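Long-range contacts in nitrate transport protein (PDB 3HN0), which probably serves as the solute-binding component of an ABC transporter, delivering a ligand, possibly nitrate or a related compound, to its membrane partner: residues K8-R13 with K38-P43; T55-L60 with T184-T189; L86-K91 with R146-E151. All blocks are in the same frame, centred on the assembly; numbering follows the deposited sequence.

Contact 1: residues K8-R13 with K38-P43; sequences KVSVLR and KVVDSP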
ATOM      1  N   LYS A   8      -7.432  30.411  -5.643  1.00 12.09           N
ATOM      2  CA  LYS A   8      -8.727  29.787  -5.341  1.00 11.13           C
ATOM      3  C   LYS A   8      -8.579  28.280  -5.435  1.00 10.77           C
ATOM      4  O   LYS A   8      -8.190  27.750  -6.485  1.00 11.84           O
ATOM      5  CB  LYS A   8      -9.820  30.293  -6.292  1.00 11.33           C
ATOM      6  CG  LYS A   8     -10.051  31.814  -6.179  1.00 16.17           C
ATOM      7  CD  LYS A   8     -11.041  32.369  -7.214  1.00 21.80           C
ATOM      8  CE  LYS A   8     -10.913  33.885  -7.325  1.00 31.21           C
ATOM      9  NZ  LYS A   8     -11.800  34.503  -8.365  1.00 35.72           N
ATOM     10  N   VAL A   9      -8.890  27.627  -4.340  1.00 12.23           N
ATOM     11  CA  VAL A   9      -8.851  26.184  -4.210  1.00 10.53           C
ATOM     12  C   VAL A   9     -10.250  25.670  -3.952  1.00 13.08           C
ATOM     13  O   VAL A   9     -10.822  25.953  -2.911  1.00 12.95           O
ATOM     14  CB  VAL A   9      -7.951  25.779  -3.086  1.00 11.89           C
ATOM     15  CG1 VAL A   9      -7.793  24.262  -3.035  1.00 13.34           C
ATOM     16  CG2 VAL A   9      -6.559  26.451  -3.309  1.00 15.39           C
ATOM     17  N   SER A  10     -10.745  24.835  -4.871  1.00 12.42           N
ATOM     18  CA  SER A  10     -12.080  24.264  -4.734  0.50 15.93           C
ATOM     19  C   SER A  10     -11.915  22.824  -4.308  1.00 19.08           C
ATOM     20  O   SER A  10     -11.248  22.059  -5.003  1.00 21.53           O
ATOM     21  CB  SER A  10     -12.822  24.325  -6.073  0.50 18.61           C
ATOM     22  OG  SER A  10     -12.936  25.657  -6.525  0.50 18.73           O
ATOM     23  N   VAL A  11     -12.502  22.456  -3.174  1.00 14.35           N
ATOM     24  CA  VAL A  11     -12.403  21.103  -2.668  1.00 15.15           C
ATOM     25  C   VAL A  11     -13.816  20.454  -2.764  1.00 20.31           C
ATOM     26  O   VAL A  11     -14.761  20.945  -2.178  1.00 14.01           O
ATOM     27  CB  VAL A  11     -11.830  21.080  -1.264  1.00 17.23           C
ATOM     28  CG1 VAL A  11     -11.712  19.639  -0.779  1.00 22.99           C
ATOM     29  CG2 VAL A  11     -10.449  21.764  -1.200  1.00 15.67           C
ATOM     30  N   LEU A  12     -14.001  19.413  -3.591  1.00 23.12           N
ATOM     31  CA  LEU A  12     -15.310  18.711  -3.590  1.00 25.63           C
ATOM     32  C   LEU A  12     -15.628  18.249  -2.145  1.00 26.87           C
ATOM     33  O   LEU A  12     -14.789  17.701  -1.472  1.00 22.96           O
ATOM     34  CB  LEU A  12     -15.293  17.509  -4.500  1.00 26.47           C
ATOM     35  CG  LEU A  12     -16.604  16.725  -4.611  1.00 30.37           C
ATOM     36  CD1 LEU A  12     -17.721  17.603  -5.037  1.00 25.39           C
ATOM     37  CD2 LEU A  12     -16.390  15.577  -5.617  1.00 27.56           C
ATOM     38  N   ARG A  13     -16.839  18.526  -1.672  1.00 26.56           N
ATOM     39  CA  ARG A  13     -17.264  18.116  -0.315  1.00 26.47           C
ATOM     40  C   ARG A  13     -16.926  16.660  -0.022  1.00 26.31           C
ATOM     41  O   ARG A  13     -17.149  15.795  -0.877  1.00 26.73           O
ATOM     42  CB  ARG A  13     -18.790  18.306  -0.196  1.00 23.46           C
ATOM     43  CG  ARG A  13     -19.324  18.046   1.247  1.00 37.55           C
ATOM     44  CD  ARG A  13     -20.804  18.539   1.427  1.00 41.99           C
ATOM     45  NE  ARG A  13     -20.971  19.983   1.195  1.00 45.27           N
ATOM     46  CZ  ARG A  13     -20.647  20.951   2.070  1.00 44.68           C
ATOM     47  NH1 ARG A  13     -20.118  20.660   3.259  1.00 34.77           N
ATOM     48  NH2 ARG A  13     -20.838  22.232   1.746  1.00 38.37           N
ATOM     49  N   LYS A  38     -12.538  26.752  -0.772  1.00 12.41           N
ATOM     50  CA  LYS A  38     -14.005  26.726  -0.789  1.00 16.04           C
ATOM     51  C   LYS A  38     -14.455  25.301  -1.063  1.00 14.98           C
ATOM     52  O   LYS A  38     -13.917  24.611  -1.941  1.00 17.08           O
ATOM     53  CB  LYS A  38     -14.515  27.689  -1.834  1.00 19.73           C
ATOM     54  CG  LYS A  38     -14.344  29.156  -1.430  1.00 30.50           C
ATOM     55  CD  LYS A  38     -15.179  30.089  -2.330  1.00 41.46           C
ATOM     56  CE  LYS A  38     -14.862  31.569  -2.083  1.00 45.41           C
ATOM     57  NZ  LYS A  38     -14.347  31.845  -0.707  1.00 50.48           N
ATOM     58  N   VAL A  39     -15.421  24.843  -0.283  1.00 13.46           N
ATOM     59  CA  VAL A  39     -15.979  23.520  -0.475  1.00 14.08           C
ATOM     60  C   VAL A  39     -17.076  23.616  -1.540  1.00 18.44           C
ATOM     61  O   VAL A  39     -17.910  24.524  -1.512  1.00 17.81           O
ATOM     62  CB  VAL A  39     -16.484  22.929   0.855  1.00 15.83           C
ATOM     63  CG1 VAL A  39     -17.111  21.529   0.636  1.00 19.96           C
ATOM     64  CG2 VAL A  39     -15.351  22.880   1.901  1.00 20.97           C
ATOM     65  N   VAL A  40     -17.050  22.720  -2.513  1.00 13.93           N
ATOM     66  CA  VAL A  40     -18.072  22.725  -3.549  1.00 19.02           C
ATOM     67  C   VAL A  40     -18.855  21.429  -3.438  1.00 23.05           C
ATOM     68  O   VAL A  40     -18.342  20.427  -2.966  1.00 21.59           O
ATOM     69  CB  VAL A  40     -17.499  22.902  -4.962  1.00 23.45           C
ATOM     70  CG1 VAL A  40     -16.864  24.284  -5.086  1.00 31.90           C
ATOM     71  CG2 VAL A  40     -16.503  21.800  -5.303  1.00 24.61           C
ATOM     72  N   ASP A  41     -20.122  21.470  -3.845  1.00 24.88           N
ATOM     73  CA  ASP A  41     -21.013  20.361  -3.519  1.00 29.28           C
ATOM     74  C   ASP A  41     -21.058  19.227  -4.529  1.00 32.02           C
ATOM     75  O   ASP A  41     -21.570  18.184  -4.189  1.00 32.39           O
ATOM     76  CB  ASP A  41     -22.422  20.887  -3.230  1.00 32.02           C
ATOM     77  CG  ASP A  41     -22.466  21.730  -1.973  1.00 34.38           C
ATOM     78  OD1 ASP A  41     -21.516  21.642  -1.166  1.00 38.20           O
ATOM     79  OD2 ASP A  41     -23.451  22.473  -1.787  1.00 44.34           O
ATOM     80  N   SER A  42     -20.545  19.417  -5.749  1.00 30.13           N
ATOM     81  CA  SER A  42     -20.445  18.293  -6.687  1.00 33.27           C
ATOM     82  C   SER A  42     -19.258  18.379  -7.648  1.00 35.10           C
ATOM     83  O   SER A  42     -18.777  19.470  -7.942  1.00 31.35           O
ATOM     84  CB  SER A  42     -21.714  18.166  -7.513  1.00 31.66           C
ATOM     85  OG  SER A  42     -21.893  19.322  -8.323  1.00 32.87           O
ATOM     86  N   PRO A  43     -18.801  17.209  -8.156  1.00 38.93           N
ATOM     87  CA  PRO A  43     -17.788  17.160  -9.201  1.00 36.89           C
ATOM     88  C   PRO A  43     -18.190  18.012 -10.392  1.00 37.20           C
ATOM     89  O   PRO A  43     -17.370  18.757 -10.933  1.00 37.57           O
ATOM     90  CB  PRO A  43     -17.747  15.669  -9.582  1.00 38.90           C
ATOM     91  CG  PRO A  43     -18.195  14.948  -8.359  1.00 44.50           C
ATOM     92  CD  PRO A  43     -19.213  15.855  -7.718  1.00 42.01           C
TER
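Leu12 and Val40 pair near the end of a parallel ladder, in which Ser10 meets Lys38 and Val11 meets Val39. The ladder is the tightly packed part. Four backbone hydrogen bonds run along it, passing from Val9 O through the N and O of Val11, both turned to strand 38-40, to Arg13 N, whose bond to Val40 O is the shortest at 2.7 Å. On the face that carries Ser10, Leu12 and Val40, Val40 CG2 lies 3.7 Å from Leu12 CA, and the end of Leu12 lies against the Pro43 ring, though its exact placing is doubtful. Helix 43-51 covers much of this face, Val40 resting on its Ala46 and Leu49. The helix begins just past Ser42, whose OG caps Leu45 N, and it forms the crossover of a beta-alpha-beta unit that carries the chain over strand 6-12 to strand 57-61.

The solvent side is built differently, from the salt bridge of exposed Arg13 and Asp41. Arg13 has its CG anti to the backbone N (chi1 -174°) and a bend at chi3 of -60°, which turns the guanidinium back across Val39. There Val39 CG1 lies over the centre of the guanidinium, 3.8 Å above its plane. NE and NH2 both grip a single carboxylate oxygen, Asp41 OD1, at 2.9 and 3.0 Å. The NH2 bond uses the syn lone pair, whereas NE comes from above the carboxylate plane, the two planes standing 49° apart. Two donors sharing one oxygen in so exposed a place imply a salt bridge that is probably softened by water, with Val39 CG1 against one guanidinium face adding apolar packing to the charge pairing.

Contact 2: residues T55-L60 with T184-T189; sequences TDIAVL and TAVVYT
Thr189 meets Asp56 where the two antiparallel strands come to their last backbone bond, from Thr189 N to Asp56 O at 3.2 Å. Followed outward, the threonine has its side chain turned to this corner. Its CB stands 3.9 Å from Asp56 O. With chi1 at 53°, OG1 sits between the backbone N and the carbonyl carbon and comes within 3.1 Å of the same Asp56 O. CG2 lies 3.8 Å from Asp56 O, with Thr55 O little farther. OG1 also has a water 2.7 Å away, whose approach to Asp56 OD1 is implausibly short and doubtful; the other carboxylate oxygen, OD2, takes the backbone N of Lys8. A valine in place of Thr189 would probably leave this water without its hydroxyl mate just past the end of strand 184-188.

The pairing places a strand running against its neighbours inside the sheet of the first lobe, between strands 57-61 and 76-82. This insertion of the returning chain is consistent with the type II periplasmic binding protein fold. Paired backbone bonds join Ala58 to Val187 and Leu60 to Ala185, that from Val187 N to Ala58 O being almost straight (174°). On the face shared by Ile57, Val59, Val186 and Tyr188, the side chains of Ile57 and Val186 meet at an oblique angle, CG2 of Ile57 3.7 Å from CG1 of Val186, while Tyr188 carries its hydroxyl away from strand 57-60, to Glu193. The other face is apolar and lies under helices 43-51 and 62-70: Val187 CG2 packs 4.0 Å from Ala58 CB, with Leu50 and Ala65 covering the valine.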
ATOM      1  N   THR A  55     -11.804  28.744 -10.770  1.00 16.02           N
ATOM      2  CA  THR A  55     -10.961  28.206  -9.685  1.00 15.52           C
ATOM      3  C   THR A  55      -9.582  27.924 -10.263  1.00 14.86           C
ATOM      4  O   THR A  55      -9.428  27.738 -11.501  1.00 17.23           O
ATOM      5  CB  THR A  55     -11.586  27.018  -8.966  1.00 17.43           C
ATOM      6  OG1 THR A  55     -10.938  26.867  -7.690  1.00 17.81           O
ATOM      7  CG2 THR A  55     -11.525  25.687  -9.798  1.00 14.14           C
ATOM      8  N   ASP A  56      -8.571  27.932  -9.396  1.00 13.45           N
ATOM      9  CA  ASP A  56      -7.181  27.765  -9.815  1.00 13.63           C
ATOM     10  C   ASP A  56      -6.703  26.315  -9.589  1.00 14.86           C
ATOM     11  O   ASP A  56      -5.945  25.790 -10.371  1.00 14.79           O
ATOM     12  CB  ASP A  56      -6.284  28.728  -9.033  1.00 11.72           C
ATOM     13  CG  ASP A  56      -6.618  30.202  -9.326  1.00 18.05           C
ATOM     14  OD1 ASP A  56      -6.738  30.491 -10.546  1.00 17.65           O
ATOM     15  OD2 ASP A  56      -6.810  31.034  -8.378  1.00 14.74           O
ATOM     16  N   ILE A  57      -7.147  25.726  -8.482  1.00 11.76           N
ATOM     17  CA  ILE A  57      -6.785  24.368  -8.062  1.00 11.05           C
ATOM     18  C   ILE A  57      -8.097  23.715  -7.653  1.00 15.39           C
ATOM     19  O   ILE A  57      -8.977  24.387  -7.081  1.00 16.03           O
ATOM     20  CB  ILE A  57      -5.866  24.449  -6.820  1.00 12.36           C
ATOM     21  CG1 ILE A  57      -4.564  25.211  -7.209  1.00 14.80           C
ATOM     22  CG2 ILE A  57      -5.656  23.043  -6.215  1.00 16.20           C
ATOM     23  CD1 ILE A  57      -3.657  25.630  -6.081  1.00 19.36           C
ATOM     24  N   ALA A  58      -8.265  22.428  -7.938  1.00 12.35           N
ATOM     25  CA  ALA A  58      -9.499  21.765  -7.555  1.00 11.54           C
ATOM     26  C   ALA A  58      -9.168  20.386  -7.082  1.00 12.27           C
ATOM     27  O   ALA A  58      -8.213  19.795  -7.571  1.00 10.99           O
ATOM     28  CB  ALA A  58     -10.481  21.692  -8.740  1.00 13.40           C
ATOM     29  N   VAL A  59      -9.989  19.839  -6.194  0.65  9.96           N
ATOM     30  CA  VAL A  59      -9.755  18.527  -5.675  0.65 11.28           C
ATOM     31  C   VAL A  59     -11.030  17.724  -5.949  0.65 12.38           C
ATOM     32  O   VAL A  59     -12.103  18.106  -5.447  0.65 14.63           O
ATOM     33  CB  VAL A  59      -9.456  18.610  -4.146  0.65  9.25           C
ATOM     34  CG1 VAL A  59      -9.045  17.233  -3.625  0.65  9.93           C
ATOM     35  CG2 VAL A  59      -8.358  19.677  -3.856  0.65 10.39           C
ATOM     36  N   LEU A  60     -10.923  16.659  -6.768  0.75 13.61           N
ATOM     37  CA  LEU A  60     -12.074  15.894  -7.248  0.75 16.13           C
ATOM     38  C   LEU A  60     -11.604  14.519  -7.647  0.75 14.34           C
ATOM     39  O   LEU A  60     -10.390  14.229  -7.676  0.75 11.63           O
ATOM     40  CB  LEU A  60     -12.805  16.595  -8.421  0.75 16.34           C
ATOM     41  CG  LEU A  60     -12.132  16.598  -9.821  0.75 18.14           C
ATOM     42  CD1 LEU A  60     -12.967  17.433 -10.731  0.75 16.30           C
ATOM     43  CD2 LEU A  60     -10.705  17.146  -9.832  0.75 21.37           C
ATOM     44  N   THR A 184      -8.204  10.175  -5.612  1.00 11.33           N
ATOM     45  CA  THR A 184      -8.509  11.573  -5.472  1.00 11.03           C
ATOM     46  C   THR A 184      -7.399  12.426  -6.080  1.00 14.23           C
ATOM     47  O   THR A 184      -6.207  12.140  -5.867  1.00 14.17           O
ATOM     48  CB  THR A 184      -8.656  11.931  -4.010  1.00 12.19           C
ATOM     49  OG1 THR A 184      -9.670  11.109  -3.420  1.00 16.36           O
ATOM     50  CG2 THR A 184      -8.992  13.415  -3.851  1.00 16.36           C
ATOM     51  N   ALA A 185      -7.793  13.400  -6.887  1.00 12.71           N
ATOM     52  CA  ALA A 185      -6.880  14.235  -7.623  1.00 11.03           C
ATOM     53  C   ALA A 185      -6.915  15.657  -7.130  1.00 11.39           C
ATOM     54  O   ALA A 185      -8.001  16.254  -6.936  1.00 12.63           O
ATOM     55  CB  ALA A 185      -7.234  14.278  -9.131  1.00 12.64           C
ATOM     56  N   VAL A 186      -5.721  16.201  -6.959  1.00 10.57           N
ATOM     57  CA  VAL A 186      -5.544  17.655  -6.890  1.00 10.85           C
ATOM     58  C   VAL A 186      -5.085  18.067  -8.266  1.00 11.75           C
ATOM     59  O   VAL A 186      -3.983  17.685  -8.694  1.00 11.97           O
ATOM     60  CB  VAL A 186      -4.513  18.072  -5.820  1.00 12.22           C
ATOM     61  CG1 VAL A 186      -4.332  19.594  -5.808  1.00 14.51           C
ATOM     62  CG2 VAL A 186      -4.898  17.548  -4.427  1.00 16.61           C
ATOM     63  N   VAL A 187      -5.878  18.894  -8.939  1.00 10.57           N
ATOM     64  CA  VAL A 187      -5.540  19.374 -10.278  1.00  9.83           C
ATOM     65  C   VAL A 187      -5.347  20.886 -10.272  1.00 11.50           C
ATOM     66  O   VAL A 187      -5.866  21.573  -9.385  1.00 12.54           O
ATOM     67  CB  VAL A 187      -6.628  18.976 -11.309  1.00 10.09           C
ATOM     68  CG1 VAL A 187      -6.779  17.407 -11.297  1.00 13.73           C
ATOM     69  CG2 VAL A 187      -7.955  19.737 -11.109  1.00  8.31           C
ATOM     70  N   TYR A 188      -4.602  21.394 -11.258  1.00 13.18           N
ATOM     71  CA  TYR A 188      -4.270  22.797 -11.311  1.00 13.26           C
ATOM     72  C   TYR A 188      -4.254  23.286 -12.746  1.00 15.61           C
ATOM     73  O   TYR A 188      -4.051  22.506 -13.705  1.00 13.96           O
ATOM     74  CB  TYR A 188      -2.929  23.058 -10.606  1.00 13.63           C
ATOM     75  CG  TYR A 188      -1.726  22.463 -11.240  1.00 11.88           C
ATOM     76  CD1 TYR A 188      -1.332  21.158 -10.971  1.00 13.85           C
ATOM     77  CD2 TYR A 188      -0.960  23.189 -12.175  1.00 11.71           C
ATOM     78  CE1 TYR A 188      -0.264  20.600 -11.570  1.00 17.46           C
ATOM     79  CE2 TYR A 188       0.137  22.628 -12.747  1.00 13.22           C
ATOM     80  CZ  TYR A 188       0.518  21.350 -12.437  1.00 14.87           C
ATOM     81  OH  TYR A 188       1.624  20.756 -13.062  1.00 17.40           O
ATOM     82  N   THR A 189      -4.430  24.585 -12.864  1.00 12.41           N
ATOM     83  CA  THR A 189      -4.493  25.231 -14.174  1.00 13.64           C
ATOM     84  C   THR A 189      -3.124  25.807 -14.515  1.00 13.08           C
ATOM     85  O   THR A 189      -2.222  25.857 -13.706  1.00 16.39           O
ATOM     86  CB  THR A 189      -5.545  26.359 -14.161  1.00 16.27           C
ATOM     87  OG1 THR A 189      -5.249  27.212 -13.084  1.00 15.78           O
ATOM     88  CG2 THR A 189      -7.004  25.848 -14.027  1.00 17.03           C
TER
HETATM   89  O   HOH W   1      -6.215  29.731 -12.778  1.00 30.13           O

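Contact 3: residues L86-K91 with R146-E151; sequences LYLVEK and RAVLGE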
ATOM      1  N   LEU A  86     -12.787   4.079   0.981  1.00 13.90           N
ATOM      2  CA  LEU A  86     -13.871   3.118   0.883  0.65 12.18           C
ATOM      3  C   LEU A  86     -13.663   1.927   1.813  1.00 12.07           C
ATOM      4  O   LEU A  86     -12.635   1.248   1.789  1.00 12.70           O
ATOM      5  CB  LEU A  86     -14.046   2.683  -0.570  0.65 13.86           C
ATOM      6  CG  LEU A  86     -15.410   2.090  -0.876  0.65 19.04           C
ATOM      7  CD1 LEU A  86     -16.519   3.207  -0.754  0.65 17.06           C
ATOM      8  CD2 LEU A  86     -15.387   1.429  -2.244  0.65 28.74           C
ATOM      9  N   TYR A  87     -14.680   1.706   2.657  1.00 12.78           N
ATOM     10  CA  TYR A  87     -14.684   0.602   3.569  1.00 10.13           C
ATOM     11  C   TYR A  87     -15.968  -0.194   3.518  1.00 11.44           C
ATOM     12  O   TYR A  87     -17.023   0.344   3.239  1.00 11.87           O
ATOM     13  CB  TYR A  87     -14.446   1.119   4.989  1.00 10.40           C
ATOM     14  CG  TYR A  87     -13.088   1.674   5.213  1.00  9.89           C
ATOM     15  CD1 TYR A  87     -12.795   3.008   4.872  1.00 10.81           C
ATOM     16  CD2 TYR A  87     -12.056   0.891   5.761  1.00 12.61           C
ATOM     17  CE1 TYR A  87     -11.521   3.547   5.062  1.00 13.09           C
ATOM     18  CE2 TYR A  87     -10.779   1.443   5.932  1.00 11.15           C
ATOM     19  CZ  TYR A  87     -10.527   2.762   5.596  1.00 10.89           C
ATOM     20  OH  TYR A  87      -9.268   3.302   5.789  1.00 12.91           O
ATOM     21  N   LEU A  88     -15.888  -1.504   3.733  1.00 11.68           N
ATOM     22  CA  LEU A  88     -17.085  -2.335   3.792  1.00 12.38           C
ATOM     23  C   LEU A  88     -17.532  -2.467   5.231  1.00 11.98           C
ATOM     24  O   LEU A  88     -16.721  -2.820   6.097  1.00 13.30           O
ATOM     25  CB  LEU A  88     -16.750  -3.726   3.269  1.00 11.41           C
ATOM     26  CG  LEU A  88     -17.822  -4.817   3.246  1.00 21.17           C
ATOM     27  CD1 LEU A  88     -18.982  -4.429   2.346  1.00 17.77           C
ATOM     28  CD2 LEU A  88     -17.123  -6.111   2.797  1.00 22.20           C
ATOM     29  N   VAL A  89     -18.820  -2.259   5.483  1.00 13.37           N
ATOM     30  CA  VAL A  89     -19.395  -2.429   6.807  1.00 10.25           C
ATOM     31  C   VAL A  89     -20.515  -3.472   6.751  1.00 13.77           C
ATOM     32  O   VAL A  89     -21.213  -3.591   5.751  1.00 13.10           O
ATOM     33  CB  VAL A  89     -19.938  -1.094   7.371  1.00 13.19           C
ATOM     34  CG1 VAL A  89     -18.800  -0.102   7.563  1.00 13.06           C
ATOM     35  CG2 VAL A  89     -21.045  -0.459   6.444  1.00 13.64           C
ATOM     36  N   GLU A  90     -20.652  -4.224   7.827  1.00 12.16           N
ATOM     37  CA  GLU A  90     -21.667  -5.251   7.914  0.60 13.73           C
ATOM     38  C   GLU A  90     -22.229  -5.275   9.325  1.00 13.85           C
ATOM     39  O   GLU A  90     -21.502  -5.026  10.302  1.00 15.30           O
ATOM     40  CB  GLU A  90     -21.101  -6.634   7.509  0.60 15.76           C
ATOM     41  CG  GLU A  90     -20.205  -6.614   6.267  0.60 18.48           C
ATOM     42  CD  GLU A  90     -19.838  -8.002   5.750  0.60 24.69           C
ATOM     43  OE1 GLU A  90     -20.768  -8.795   5.463  0.60 17.15           O
ATOM     44  OE2 GLU A  90     -18.621  -8.287   5.600  0.60 25.80           O
ATOM     45  N   LYS A  91     -23.519  -5.574   9.409  1.00 14.82           N
ATOM     46  CA  LYS A  91     -24.190  -5.786  10.679  1.00 21.77           C
ATOM     47  C   LYS A  91     -24.136  -7.251  11.035  1.00 27.67           C
ATOM     48  O   LYS A  91     -24.146  -8.100  10.150  1.00 27.30           O
ATOM     49  CB  LYS A  91     -25.649  -5.367  10.589  1.00 22.76           C
ATOM     50  CG  LYS A  91     -25.820  -3.893  10.663  1.00 23.83           C
ATOM     51  CD  LYS A  91     -27.272  -3.437  10.610  1.00 29.64           C
ATOM     52  CE  LYS A  91     -28.084  -3.885  11.829  1.00 37.57           C
ATOM     53  NZ  LYS A  91     -28.831  -2.774  12.475  1.00 34.95           N
ATOM     54  N   ARG A 146     -25.423  -4.365   4.869  1.00 13.65           N
ATOM     55  CA  ARG A 146     -24.074  -4.471   4.332  1.00 15.22           C
ATOM     56  C   ARG A 146     -23.950  -3.355   3.318  1.00 14.47           C
ATOM     57  O   ARG A 146     -24.865  -3.159   2.516  1.00 14.81           O
ATOM     58  CB  ARG A 146     -23.925  -5.894   3.769  1.00 19.06           C
ATOM     59  CG  ARG A 146     -22.802  -6.213   2.846  1.00 28.30           C
ATOM     60  CD  ARG A 146     -22.976  -7.677   2.316  1.00 27.49           C
ATOM     61  NE  ARG A 146     -22.477  -8.664   3.259  1.00 30.12           N
ATOM     62  CZ  ARG A 146     -22.684  -9.980   3.167  1.00 37.46           C
ATOM     63  NH1 ARG A 146     -23.405 -10.487   2.181  1.00 33.45           N
ATOM     64  NH2 ARG A 146     -22.160 -10.795   4.068  1.00 38.07           N
ATOM     65  N   ALA A 147     -22.844  -2.597   3.404  1.00 13.76           N
ATOM     66  CA  ALA A 147     -22.657  -1.436   2.582  1.00 11.61           C
ATOM     67  C   ALA A 147     -21.202  -1.043   2.488  1.00 13.25           C
ATOM     68  O   ALA A 147     -20.358  -1.535   3.228  1.00 14.56           O
ATOM     69  CB  ALA A 147     -23.494  -0.252   3.152  1.00 10.43           C
ATOM     70  N   VAL A 148     -20.947  -0.174   1.522  1.00 12.33           N
ATOM     71  CA  VAL A 148     -19.676   0.507   1.442  0.60 12.84           C
ATOM     72  C   VAL A 148     -19.868   1.978   1.765  1.00 15.82           C
ATOM     73  O   VAL A 148     -20.840   2.595   1.338  1.00 15.89           O
ATOM     74  CB  VAL A 148     -18.994   0.336   0.080  0.60 14.05           C
ATOM     75  CG1 VAL A 148     -18.470  -1.100  -0.080  0.60 11.77           C
ATOM     76  CG2 VAL A 148     -19.907   0.749  -1.028  0.60 11.52           C
ATOM     77  N   LEU A 149     -18.923   2.522   2.541  1.00 13.97           N
ATOM     78  CA  LEU A 149     -18.949   3.930   2.987  1.00 12.73           C
ATOM     79  C   LEU A 149     -17.544   4.493   3.122  1.00 12.93           C
ATOM     80  O   LEU A 149     -16.615   3.783   3.420  1.00 14.07           O
ATOM     81  CB  LEU A 149     -19.653   4.071   4.355  1.00 12.74           C
ATOM     82  CG  LEU A 149     -21.157   3.869   4.402  1.00 14.47           C
ATOM     83  CD1 LEU A 149     -21.639   3.836   5.885  1.00 11.69           C
ATOM     84  CD2 LEU A 149     -21.954   4.881   3.629  1.00 14.70           C
ATOM     85  N   GLY A 150     -17.452   5.813   2.997  1.00 14.30           N
ATOM     86  CA  GLY A 150     -16.278   6.600   3.387  1.00 15.89           C
ATOM     87  C   GLY A 150     -16.692   7.638   4.425  1.00 14.47           C
ATOM     88  O   GLY A 150     -17.853   7.728   4.793  1.00 14.75           O
ATOM     89  N   GLU A 151     -15.731   8.417   4.897  1.00 13.59           N
ATOM     90  CA  GLU A 151     -15.950   9.351   5.983  1.00 14.02           C
ATOM     91  C   GLU A 151     -16.614  10.613   5.492  1.00 15.38           C
ATOM     92  O   GLU A 151     -16.351  11.001   4.391  1.00 16.45           O
ATOM     93  CB  GLU A 151     -14.620   9.666   6.616  1.00 14.20           C
ATOM     94  CG  GLU A 151     -13.980   8.429   7.277  1.00 13.99           C
ATOM     95  CD  GLU A 151     -14.705   7.987   8.517  1.00 17.49           C
ATOM     96  OE1 GLU A 151     -15.736   8.597   8.929  1.00 17.90           O
ATOM     97  OE2 GLU A 151     -14.251   7.009   9.097  1.00 14.27           O
TER
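Strands 87-90 and 146-149 run antiparallel at 151°, with Tyr87-Leu149 and Val89-Ala147 as hydrogen-bonded pairs and Leu88-Val148 and Glu90-Arg146 as the non-hydrogen-bonded pairs between and beyond them. Of the four backbone bonds, Val89 N to Ala147 O is the straightest, and 2.8 Å long.

Glu90 and Arg146 run alongside each other in the same direction. In the glutamate conformer described here, one of two, Arg146 NE and NH2 each reach Glu90 OE1 at 2.8 Å, side-on and in the guanidinium plane. The carboxylate is turned 62° to that plane: NH2 comes nearly along the C-O direction, NE from above. Further partners fix both groups, since Glu90 OE2 bonds Thr167 OG1, Arg146 NH1 bonds Pro97 O, and Tyr123 makes a cation-pi contact with the arginine. Next to this pair, Leu88 CD1 rests 4.2 Å from Arg146 CG.

On the opposite face of the sheet Val89 CG2 packs 4.1 Å from Ala147 CB, beside Tyr87 and Leu149. Helix 132-141 presses Ile135 on Ala147 and Leu149, helix 153-160 brings Leu154 to Tyr87 and Val89, and strand 165-169 flanks 87-90 along its other edge.

In the fold
From the N terminus, contact 1 closes first, bringing strand 33-40 back beside strand 6-12. Contact 2 opens afterwards at residue 55, on the other edge of strand 6-12, so the two share one sheet and touch directly, Ser10 O meeting Val59 N at 2.8 Å in a backbone bond. Contact 2 is not closed until residue 184, and contact 3 is nested wholly inside that long loop. After strand 76-82 the chain leaves the first sheet, builds a smaller antiparallel sheet with its helices, and returns as strand 184-188. Contact 3 ties that second lobe together, its centre about 27 Å from that of contact 2, while contact 2 stitches the returning chain into the first lobe.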